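Local atomic coordinates of putative lipoprotein LppA (Mycobacterium tuberculosis, PDB entry 2V7S), a protein that is of unknown function but is probably a membrane-anchored cell-envelope lipoprotein, confined to pathogenic mycobacteria. Residues Phe88-Ala102 and Ile111-Gly123. Sequence-based numbering, arbitrary orientation.
Sequences FDDDPNIQQSDRNGA and IARRPIANSVMFG
Asp98 reaches from helix 92-100 across to Ser119. Asp98 CB lies 4.1 Å from Ile116 CG2. Beyond it, Asp98 CG stands beside its own backbone N (chi1 -64°), which turns the carboxylate toward 111-123 and brings CG to 3.4 Å from Ser119 OG, its nearest atom across the contact. OD1 rests against the same Ile116 methyl, while Asp98 OD2 accepts the backbone N-H of Ser119 at 2.9 Å, met from above the carboxylate plane, 44° out of it. Ser119 OG sits 2.7 Å from that same Asp98 OD2, but its one proton has a second possible acceptor in Asn182 OD1, on strand 179-184. Ile94 CG2 packs against this hydroxyl from one helical turn earlier.

Ahead of the helix, Asp89 N bonds to Ser119 O, nearly straight at 168°, and water 1 links that carbonyl to Asp89 O. Asp89 OD1 takes the N-H of Asp91 in an Asx turn, and Asp91 in turn N-caps the helix. The Phe88 ring brings CE2 obliquely to Val120 CG2, at 3.7 Å, and stands almost perpendicular to the Asn118 amide.

The helix connects strand 86-88 of the six-stranded antiparallel sheet to strand 102-103 of the three-stranded one; Phe88 pairs with Val120, a non-hydrogen-bonded pair, and Ala102 with Arg114, a hydrogen-bonded one. Between these pairings the helix lies against residues 116-119, and water 3 joins the two backbones, donating to Asp98 O and accepting from Ile116 N.

Where the helix gives out at Gly101, which has positive phi, Ile116 CD1 presses onto the backbone, 3.5 Å from Gly101 C. Ala102 and Arg114 exchange two backbone hydrogen bonds, both nearly straight. Extended from CG to NE, Arg113 carries NH1 to Asn100 O, 3.1 Å away on a carbonyl lone pair; its NE bonds to Ala109 O.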
ATOM      1  N   PHE A  88      17.960  -3.002 -34.429  1.00 20.05           N
ATOM      2  CA  PHE A  88      17.621  -2.260 -33.259  1.00 20.90           C
ATOM      3  C   PHE A  88      17.550  -0.807 -33.650  1.00 19.76           C
ATOM      4  O   PHE A  88      18.385  -0.310 -34.373  1.00 20.45           O
ATOM      5  CB  PHE A  88      18.626  -2.491 -32.136  1.00 21.23           C
ATOM      6  CG  PHE A  88      18.486  -3.831 -31.516  1.00 20.84           C
ATOM      7  CD1 PHE A  88      19.520  -4.755 -31.585  1.00 21.78           C
ATOM      8  CD2 PHE A  88      17.294  -4.180 -30.884  1.00 19.00           C
ATOM      9  CE1 PHE A  88      19.365  -6.046 -30.996  1.00 23.52           C
ATOM     10  CE2 PHE A  88      17.123  -5.426 -30.298  1.00 20.22           C
ATOM     11  CZ  PHE A  88      18.164  -6.368 -30.366  1.00 23.79           C
ATOM     12  N   ASP A  89      16.513  -0.129 -33.196  1.00 20.91           N
ATOM     13  CA  ASP A  89      16.331   1.282 -33.494  1.00 21.23           C
ATOM     14  C   ASP A  89      17.568   2.021 -32.997  1.00 22.20           C
ATOM     15  O   ASP A  89      17.955   1.884 -31.853  1.00 23.52           O
ATOM     16  CB  ASP A  89      15.085   1.755 -32.759  1.00 21.91           C
ATOM     17  CG  ASP A  89      14.606   3.133 -33.184  1.00 23.84           C
ATOM     18  OD1 ASP A  89      15.394   4.001 -33.647  1.00 22.65           O
ATOM     19  OD2 ASP A  89      13.385   3.339 -33.018  1.00 26.40           O
ATOM     20  N   ASP A  90      18.161   2.825 -33.861  1.00 21.73           N
ATOM     21  CA  ASP A  90      19.400   3.500 -33.538  1.00 22.79           C
ATOM     22  C   ASP A  90      19.172   4.940 -33.044  1.00 21.33           C
ATOM     23  O   ASP A  90      20.130   5.648 -32.745  1.00 20.92           O
ATOM     24  CB  ASP A  90      20.324   3.491 -34.770  1.00 23.94           C
ATOM     25  CG  ASP A  90      19.649   4.032 -35.993  1.00 29.14           C
ATOM     26  OD1 ASP A  90      20.206   4.962 -36.628  1.00 36.67           O
ATOM     27  OD2 ASP A  90      18.536   3.547 -36.316  1.00 40.14           O
ATOM     28  N   ASP A  91      17.918   5.370 -32.941  1.00 19.50           N
ATOM     29  CA  ASP A  91      17.683   6.756 -32.501  1.00 18.57           C
ATOM     30  C   ASP A  91      18.167   6.913 -31.059  1.00 17.98           C
ATOM     31  O   ASP A  91      17.805   6.097 -30.209  1.00 17.26           O
ATOM     32  CB  ASP A  91      16.234   7.154 -32.642  1.00 17.35           C
ATOM     33  CG  ASP A  91      15.983   8.558 -32.155  1.00 17.45           C
ATOM     34  OD1 ASP A  91      15.762   8.747 -30.953  1.00 18.34           O
ATOM     35  OD2 ASP A  91      16.018   9.485 -32.971  1.00 12.59           O
ATOM     36  N   PRO A  92      18.994   7.943 -30.789  1.00 17.10           N
ATOM     37  CA  PRO A  92      19.623   8.027 -29.457  1.00 16.96           C
ATOM     38  C   PRO A  92      18.610   8.252 -28.329  1.00 16.96           C
ATOM     39  O   PRO A  92      18.799   7.741 -27.216  1.00 17.20           O
ATOM     40  CB  PRO A  92      20.604   9.198 -29.598  1.00 16.58           C
ATOM     41  CG  PRO A  92      20.005  10.056 -30.699  1.00 16.44           C
ATOM     42  CD  PRO A  92      19.400   9.075 -31.661  1.00 17.39           C
ATOM     43  N   ASN A  93      17.498   8.930 -28.620  1.00 15.81           N
ATOM     44  CA  ASN A  93      16.480   9.103 -27.581  1.00 16.39           C
ATOM     45  C   ASN A  93      15.554   7.931 -27.399  1.00 17.04           C
ATOM     46  O   ASN A  93      15.108   7.667 -26.283  1.00 18.02           O
ATOM     47  CB  ASN A  93      15.725  10.432 -27.721  1.00 15.00           C
ATOM     48  CG  ASN A  93      16.587  11.586 -27.336  1.00 16.40           C
ATOM     49  OD1 ASN A  93      17.312  11.510 -26.343  1.00 16.82           O
ATOM     50  ND2 ASN A  93      16.552  12.652 -28.116  1.00 13.51           N
ATOM     51  N   ILE A  94      15.288   7.186 -28.466  1.00 16.85           N
ATOM     52  CA  ILE A  94      14.656   5.875 -28.274  1.00 17.78           C
ATOM     53  C   ILE A  94      15.545   4.965 -27.395  1.00 18.67           C
ATOM     54  O   ILE A  94      15.049   4.258 -26.494  1.00 17.69           O
ATOM     55  CB  ILE A  94      14.403   5.156 -29.609  1.00 16.31           C
ATOM     56  CG1 ILE A  94      13.411   5.931 -30.461  1.00 18.87           C
ATOM     57  CG2 ILE A  94      13.893   3.732 -29.353  1.00 18.08           C
ATOM     58  CD1 ILE A  94      11.926   5.736 -30.142  1.00 20.38           C
ATOM     59  N   GLN A  95      16.853   4.974 -27.678  1.00 20.10           N
ATOM     60  CA  GLN A  95      17.789   4.109 -26.943  1.00 21.76           C
ATOM     61  C   GLN A  95      17.747   4.485 -25.464  1.00 21.39           C
ATOM     62  O   GLN A  95      17.677   3.608 -24.630  1.00 21.53           O
ATOM     63  CB  GLN A  95      19.218   4.185 -27.491  1.00 21.28           C
ATOM     64  CG  GLN A  95      19.426   3.400 -28.790  1.00 23.10           C
ATOM     65  CD  GLN A  95      20.780   3.661 -29.440  1.00 26.01           C
ATOM     66  OE1 GLN A  95      21.485   4.644 -29.136  1.00 30.54           O
ATOM     67  NE2 GLN A  95      21.143   2.786 -30.366  1.00 30.46           N
ATOM     68  N   GLN A  96      17.795   5.786 -25.159  1.00 21.66           N
ATOM     69  CA  GLN A  96      17.780   6.226 -23.770  1.00 22.46           C
ATOM     70  C   GLN A  96      16.464   5.854 -23.086  1.00 22.19           C
ATOM     71  O   GLN A  96      16.466   5.383 -21.976  1.00 21.59           O
ATOM     72  CB  GLN A  96      18.004   7.735 -23.669  1.00 22.85           C
ATOM     73  CG  GLN A  96      18.109   8.216 -22.225  1.00 28.37           C
ATOM     74  CD  GLN A  96      19.297   7.593 -21.519  1.00 34.37           C
ATOM     75  OE1 GLN A  96      19.164   6.588 -20.802  1.00 37.13           O
ATOM     76  NE2 GLN A  96      20.480   8.165 -21.746  1.00 37.01           N
ATOM     77  N   SER A  97      15.348   6.093 -23.768  1.00 22.09           N
ATOM     78  CA  SER A  97      14.037   5.728 -23.255  1.00 23.50           C
ATOM     79  C   SER A  97      13.916   4.234 -22.948  1.00 23.18           C
ATOM     80  O   SER A  97      13.457   3.849 -21.861  1.00 24.16           O
ATOM     81  CB  SER A  97      12.943   6.176 -24.230  1.00 23.48           C
ATOM     82  OG  SER A  97      11.682   5.846 -23.706  1.00 27.40           O
ATOM     83  N   ASP A  98      14.333   3.381 -23.877  1.00 22.93           N
ATOM     84  CA  ASP A  98      14.285   1.945 -23.622  1.00 23.88           C
ATOM     85  C   ASP A  98      15.162   1.584 -22.424  1.00 23.61           C
ATOM     86  O   ASP A  98      14.739   0.828 -21.566  1.00 24.77           O
ATOM     87  CB  ASP A  98      14.744   1.139 -24.828  1.00 23.30           C
ATOM     88  CG  ASP A  98      13.822   1.307 -26.024  1.00 25.22           C
ATOM     89  OD1 ASP A  98      12.681   1.807 -25.844  1.00 27.03           O
ATOM     90  OD2 ASP A  98      14.266   0.964 -27.138  1.00 27.80           O
ATOM     91  N   ARG A  99      16.356   2.162 -22.392  1.00 23.70           N
ATOM     92  CA  ARG A  99      17.334   1.947 -21.309  1.00 26.53           C
ATOM     93  C   ARG A  99      16.744   2.262 -19.921  1.00 25.34           C
ATOM     94  O   ARG A  99      16.908   1.498 -18.969  1.00 25.82           O
ATOM     95  CB  ARG A  99      18.576   2.808 -21.588  1.00 25.88           C
ATOM     96  CG  ARG A  99      19.729   2.654 -20.614  1.00 30.85           C
ATOM     97  CD  ARG A  99      20.880   3.630 -20.968  1.00 30.72           C
ATOM     98  NE  ARG A  99      21.275   3.507 -22.375  1.00 38.74           N
ATOM     99  CZ  ARG A  99      21.587   4.532 -23.172  1.00 41.04           C
ATOM    100  NH1 ARG A  99      21.558   5.779 -22.719  1.00 43.30           N
ATOM    101  NH2 ARG A  99      21.928   4.305 -24.436  1.00 42.31           N
ATOM    102  N   ASN A 100      16.033   3.371 -19.831  1.00 25.43           N
ATOM    103  CA  ASN A 100      15.374   3.807 -18.587  1.00 25.62           C
ATOM    104  C   ASN A 100      14.225   2.919 -18.080  1.00 24.86           C
ATOM    105  O   ASN A 100      13.856   2.986 -16.903  1.00 24.83           O
ATOM    106  CB  ASN A 100      14.836   5.219 -18.794  1.00 25.87           C
ATOM    107  CG  ASN A 100      15.937   6.257 -18.919  1.00 29.44           C
ATOM    108  OD1 ASN A 100      17.118   5.986 -18.648  1.00 32.42           O
ATOM    109  ND2 ASN A 100      15.556   7.456 -19.365  1.00 28.83           N
ATOM    110  N   GLY A 101      13.618   2.149 -18.976  1.00 24.08           N
ATOM    111  CA  GLY A 101      12.526   1.241 -18.629  1.00 22.75           C
ATOM    112  C   GLY A 101      11.182   1.899 -18.297  1.00 22.97           C
ATOM    113  O   GLY A 101      10.997   3.094 -18.508  1.00 22.81           O
ATOM    114  N   ALA A 102      10.238   1.109 -17.787  1.00 22.94           N
ATOM    115  CA  ALA A 102       8.918   1.606 -17.461  1.00 23.95           C
ATOM    116  C   ALA A 102       8.716   1.472 -15.953  1.00 23.64           C
ATOM    117  O   ALA A 102       9.451   0.731 -15.283  1.00 23.55           O
ATOM    118  CB  ALA A 102       7.856   0.826 -18.241  1.00 24.56           C
ATOM    119  N   ILE A 111      13.685   2.016  -6.959  1.00 21.40           N
ATOM    120  CA  ILE A 111      13.688   0.688  -6.348  1.00 20.89           C
ATOM    121  C   ILE A 111      13.587  -0.442  -7.371  1.00 19.81           C
ATOM    122  O   ILE A 111      14.334  -1.405  -7.297  1.00 19.09           O
ATOM    123  CB  ILE A 111      12.521   0.563  -5.334  1.00 19.88           C
ATOM    124  CG1 ILE A 111      12.720   1.574  -4.199  1.00 22.69           C
ATOM    125  CG2 ILE A 111      12.415  -0.866  -4.784  1.00 20.88           C
ATOM    126  CD1 ILE A 111      11.447   1.935  -3.453  1.00 24.11           C
ATOM    127  N   ALA A 112      12.594  -0.355  -8.257  1.00 18.13           N
ATOM    128  CA  ALA A 112      12.338  -1.402  -9.231  1.00 19.20           C
ATOM    129  C   ALA A 112      11.793  -0.766 -10.519  1.00 18.91           C
ATOM    130  O   ALA A 112      11.209   0.308 -10.460  1.00 19.15           O
ATOM    131  CB  ALA A 112      11.345  -2.380  -8.707  1.00 17.73           C
ATOM    132  N   ARG A 113      12.052  -1.403 -11.658  1.00 20.12           N
ATOM    133  CA  ARG A 113      11.534  -0.948 -12.969  1.00 21.26           C
ATOM    134  C   ARG A 113      11.191  -2.171 -13.785  1.00 20.92           C
ATOM    135  O   ARG A 113      11.678  -3.277 -13.502  1.00 20.12           O
ATOM    136  CB  ARG A 113      12.573  -0.108 -13.726  1.00 20.89           C
ATOM    137  CG  ARG A 113      12.865   1.238 -13.071  1.00 22.72           C
ATOM    138  CD  ARG A 113      14.041   1.956 -13.727  1.00 23.88           C
ATOM    139  NE  ARG A 113      14.526   3.018 -12.858  1.00 23.54           N
ATOM    140  CZ  ARG A 113      15.214   4.084 -13.260  1.00 27.08           C
ATOM    141  NH1 ARG A 113      15.503   4.254 -14.553  1.00 29.59           N
ATOM    142  NH2 ARG A 113      15.589   5.001 -12.369  1.00 27.24           N
ATOM    143  N   ARG A 114      10.373  -1.951 -14.817  1.00 20.97           N
ATOM    144  CA  ARG A 114      10.032  -2.984 -15.776  1.00 20.87           C
ATOM    145  C   ARG A 114      10.960  -2.759 -16.982  1.00 20.90           C
ATOM    146  O   ARG A 114      10.983  -1.633 -17.550  1.00 18.73           O
ATOM    147  CB  ARG A 114       8.552  -2.823 -16.189  1.00 20.71           C
ATOM    148  CG  ARG A 114       7.536  -3.067 -15.039  1.00 19.19           C
ATOM    149  CD  ARG A 114       6.091  -2.854 -15.578  1.00 23.25           C
ATOM    150  NE  ARG A 114       5.670  -3.902 -16.534  1.00 28.68           N
ATOM    151  CZ  ARG A 114       4.769  -3.727 -17.517  1.00 34.70           C
ATOM    152  NH1 ARG A 114       4.186  -2.542 -17.707  1.00 33.58           N
ATOM    153  NH2 ARG A 114       4.454  -4.731 -18.343  1.00 32.81           N
ATOM    154  N   PRO A 115      11.768  -3.788 -17.349  1.00 21.16           N
ATOM    155  CA  PRO A 115      12.671  -3.592 -18.490  1.00 21.46           C
ATOM    156  C   PRO A 115      11.904  -3.441 -19.795  1.00 22.48           C
ATOM    157  O   PRO A 115      10.825  -4.001 -19.939  1.00 22.30           O
ATOM    158  CB  PRO A 115      13.505  -4.863 -18.521  1.00 21.88           C
ATOM    159  CG  PRO A 115      12.777  -5.876 -17.685  1.00 24.25           C
ATOM    160  CD  PRO A 115      11.910  -5.119 -16.726  1.00 19.02           C
ATOM    161  N   ILE A 116      12.476  -2.656 -20.709  1.00 22.26           N
ATOM    162  CA  ILE A 116      11.962  -2.513 -22.058  1.00 22.21           C
ATOM    163  C   ILE A 116      13.115  -2.962 -22.950  1.00 21.75           C
ATOM    164  O   ILE A 116      14.256  -2.443 -22.878  1.00 20.41           O
ATOM    165  CB  ILE A 116      11.608  -1.046 -22.369  1.00 21.49           C
ATOM    166  CG1 ILE A 116      10.467  -0.528 -21.458  1.00 20.29           C
ATOM    167  CG2 ILE A 116      11.307  -0.871 -23.891  1.00 21.85           C
ATOM    168  CD1 ILE A 116      10.265   0.991 -21.569  1.00 23.03           C
ATOM    169  N   ALA A 117      12.852  -3.970 -23.753  1.00 22.18           N
ATOM    170  CA  ALA A 117      13.888  -4.484 -24.649  1.00 22.03           C
ATOM    171  C   ALA A 117      14.257  -3.383 -25.698  1.00 22.70           C
ATOM    172  O   ALA A 117      13.379  -2.565 -26.093  1.00 22.48           O
ATOM    173  CB  ALA A 117      13.372  -5.755 -25.296  1.00 20.92           C
ATOM    174  N   ASN A 118      15.524  -3.306 -26.140  1.00 22.11           N
ATOM    175  CA  ASN A 118      15.843  -2.351 -27.226  1.00 22.50           C
ATOM    176  C   ASN A 118      14.790  -2.541 -28.328  1.00 22.09           C
ATOM    177  O   ASN A 118      14.545  -3.679 -28.748  1.00 21.33           O
ATOM    178  CB  ASN A 118      17.238  -2.593 -27.809  1.00 22.21           C
ATOM    179  CG  ASN A 118      18.361  -2.377 -26.801  1.00 24.03           C
ATOM    180  OD1 ASN A 118      18.146  -1.998 -25.659  1.00 29.76           O
ATOM    181  ND2 ASN A 118      19.570  -2.644 -27.232  1.00 31.01           N
ATOM    182  N   SER A 119      14.169  -1.443 -28.758  1.00 21.57           N
ATOM    183  CA  SER A 119      13.175  -1.454 -29.835  1.00 22.06           C
ATOM    184  C   SER A 119      13.745  -2.013 -31.156  1.00 20.81           C
ATOM    185  O   SER A 119      14.863  -1.706 -31.541  1.00 20.38           O
ATOM    186  CB  SER A 119      12.640  -0.049 -30.110  1.00 23.10           C
ATOM    187  OG  SER A 119      12.199   0.577 -28.906  1.00 28.99           O
ATOM    188  N   VAL A 120      12.940  -2.832 -31.825  1.00 20.17           N
ATOM    189  CA  VAL A 120      13.299  -3.481 -33.069  1.00 19.63           C
ATOM    190  C   VAL A 120      12.491  -2.783 -34.164  1.00 20.84           C
ATOM    191  O   VAL A 120      11.281  -2.599 -33.995  1.00 18.65           O
ATOM    192  CB  VAL A 120      12.965  -4.979 -33.037  1.00 20.28           C
ATOM    193  CG1 VAL A 120      12.926  -5.549 -34.468  1.00 18.55           C
ATOM    194  CG2 VAL A 120      14.011  -5.779 -32.179  1.00 19.82           C
HETATM  195  N   MSE A 121      13.163  -2.370 -35.251  1.00 18.94           N
HETATM  196  CA  MSE A 121      12.491  -1.786 -36.419  1.00 21.17           C
HETATM  197  C   MSE A 121      12.627  -2.727 -37.623  1.00 20.92           C
HETATM  198  O   MSE A 121      13.757  -3.065 -37.996  1.00 19.60           O
HETATM  199  CB  MSE A 121      13.206  -0.497 -36.793  1.00 21.09           C
HETATM  200  CG  MSE A 121      12.667   0.134 -38.072  1.00 30.22           C
HETATM  201 SE   MSE A 121      11.005   1.043 -37.659  1.00 51.28          SE
HETATM  202  CE  MSE A 121      11.804   2.503 -36.555  1.00 41.31           C
ATOM    203  N   PHE A 122      11.521  -3.107 -38.273  1.00 20.08           N
ATOM    204  CA  PHE A 122      11.635  -4.007 -39.442  1.00 18.89           C
ATOM    205  C   PHE A 122      11.819  -3.149 -40.705  1.00 18.55           C
ATOM    206  O   PHE A 122      11.418  -2.000 -40.724  1.00 18.80           O
ATOM    207  CB  PHE A 122      10.431  -4.958 -39.573  1.00 18.04           C
ATOM    208  CG  PHE A 122      10.362  -5.992 -38.457  1.00 19.76           C
ATOM    209  CD1 PHE A 122       9.568  -5.760 -37.339  1.00 19.65           C
ATOM    210  CD2 PHE A 122      11.094  -7.172 -38.541  1.00 19.11           C
ATOM    211  CE1 PHE A 122       9.515  -6.705 -36.289  1.00 19.10           C
ATOM    212  CE2 PHE A 122      11.073  -8.130 -37.475  1.00 19.90           C
ATOM    213  CZ  PHE A 122      10.238  -7.869 -36.366  1.00 18.90           C
ATOM    214  N   GLY A 123      12.487  -3.698 -41.709  1.00 18.83           N
ATOM    215  CA  GLY A 123      12.811  -2.959 -42.930  1.00 17.56           C
ATOM    216  C   GLY A 123      11.573  -2.745 -43.778  1.00 18.34           C
ATOM    217  O   GLY A 123      11.299  -1.615 -44.257  1.00 19.44           O
TER
HETATM  218  O   HOH W   1      17.179   0.078 -30.049  1.00 26.93           O
HETATM  219  O   HOH W   2      18.663   1.074 -25.382  1.00 24.99           O
HETATM  220  O   HOH W   3      14.841  -1.224 -19.885  1.00 18.05           O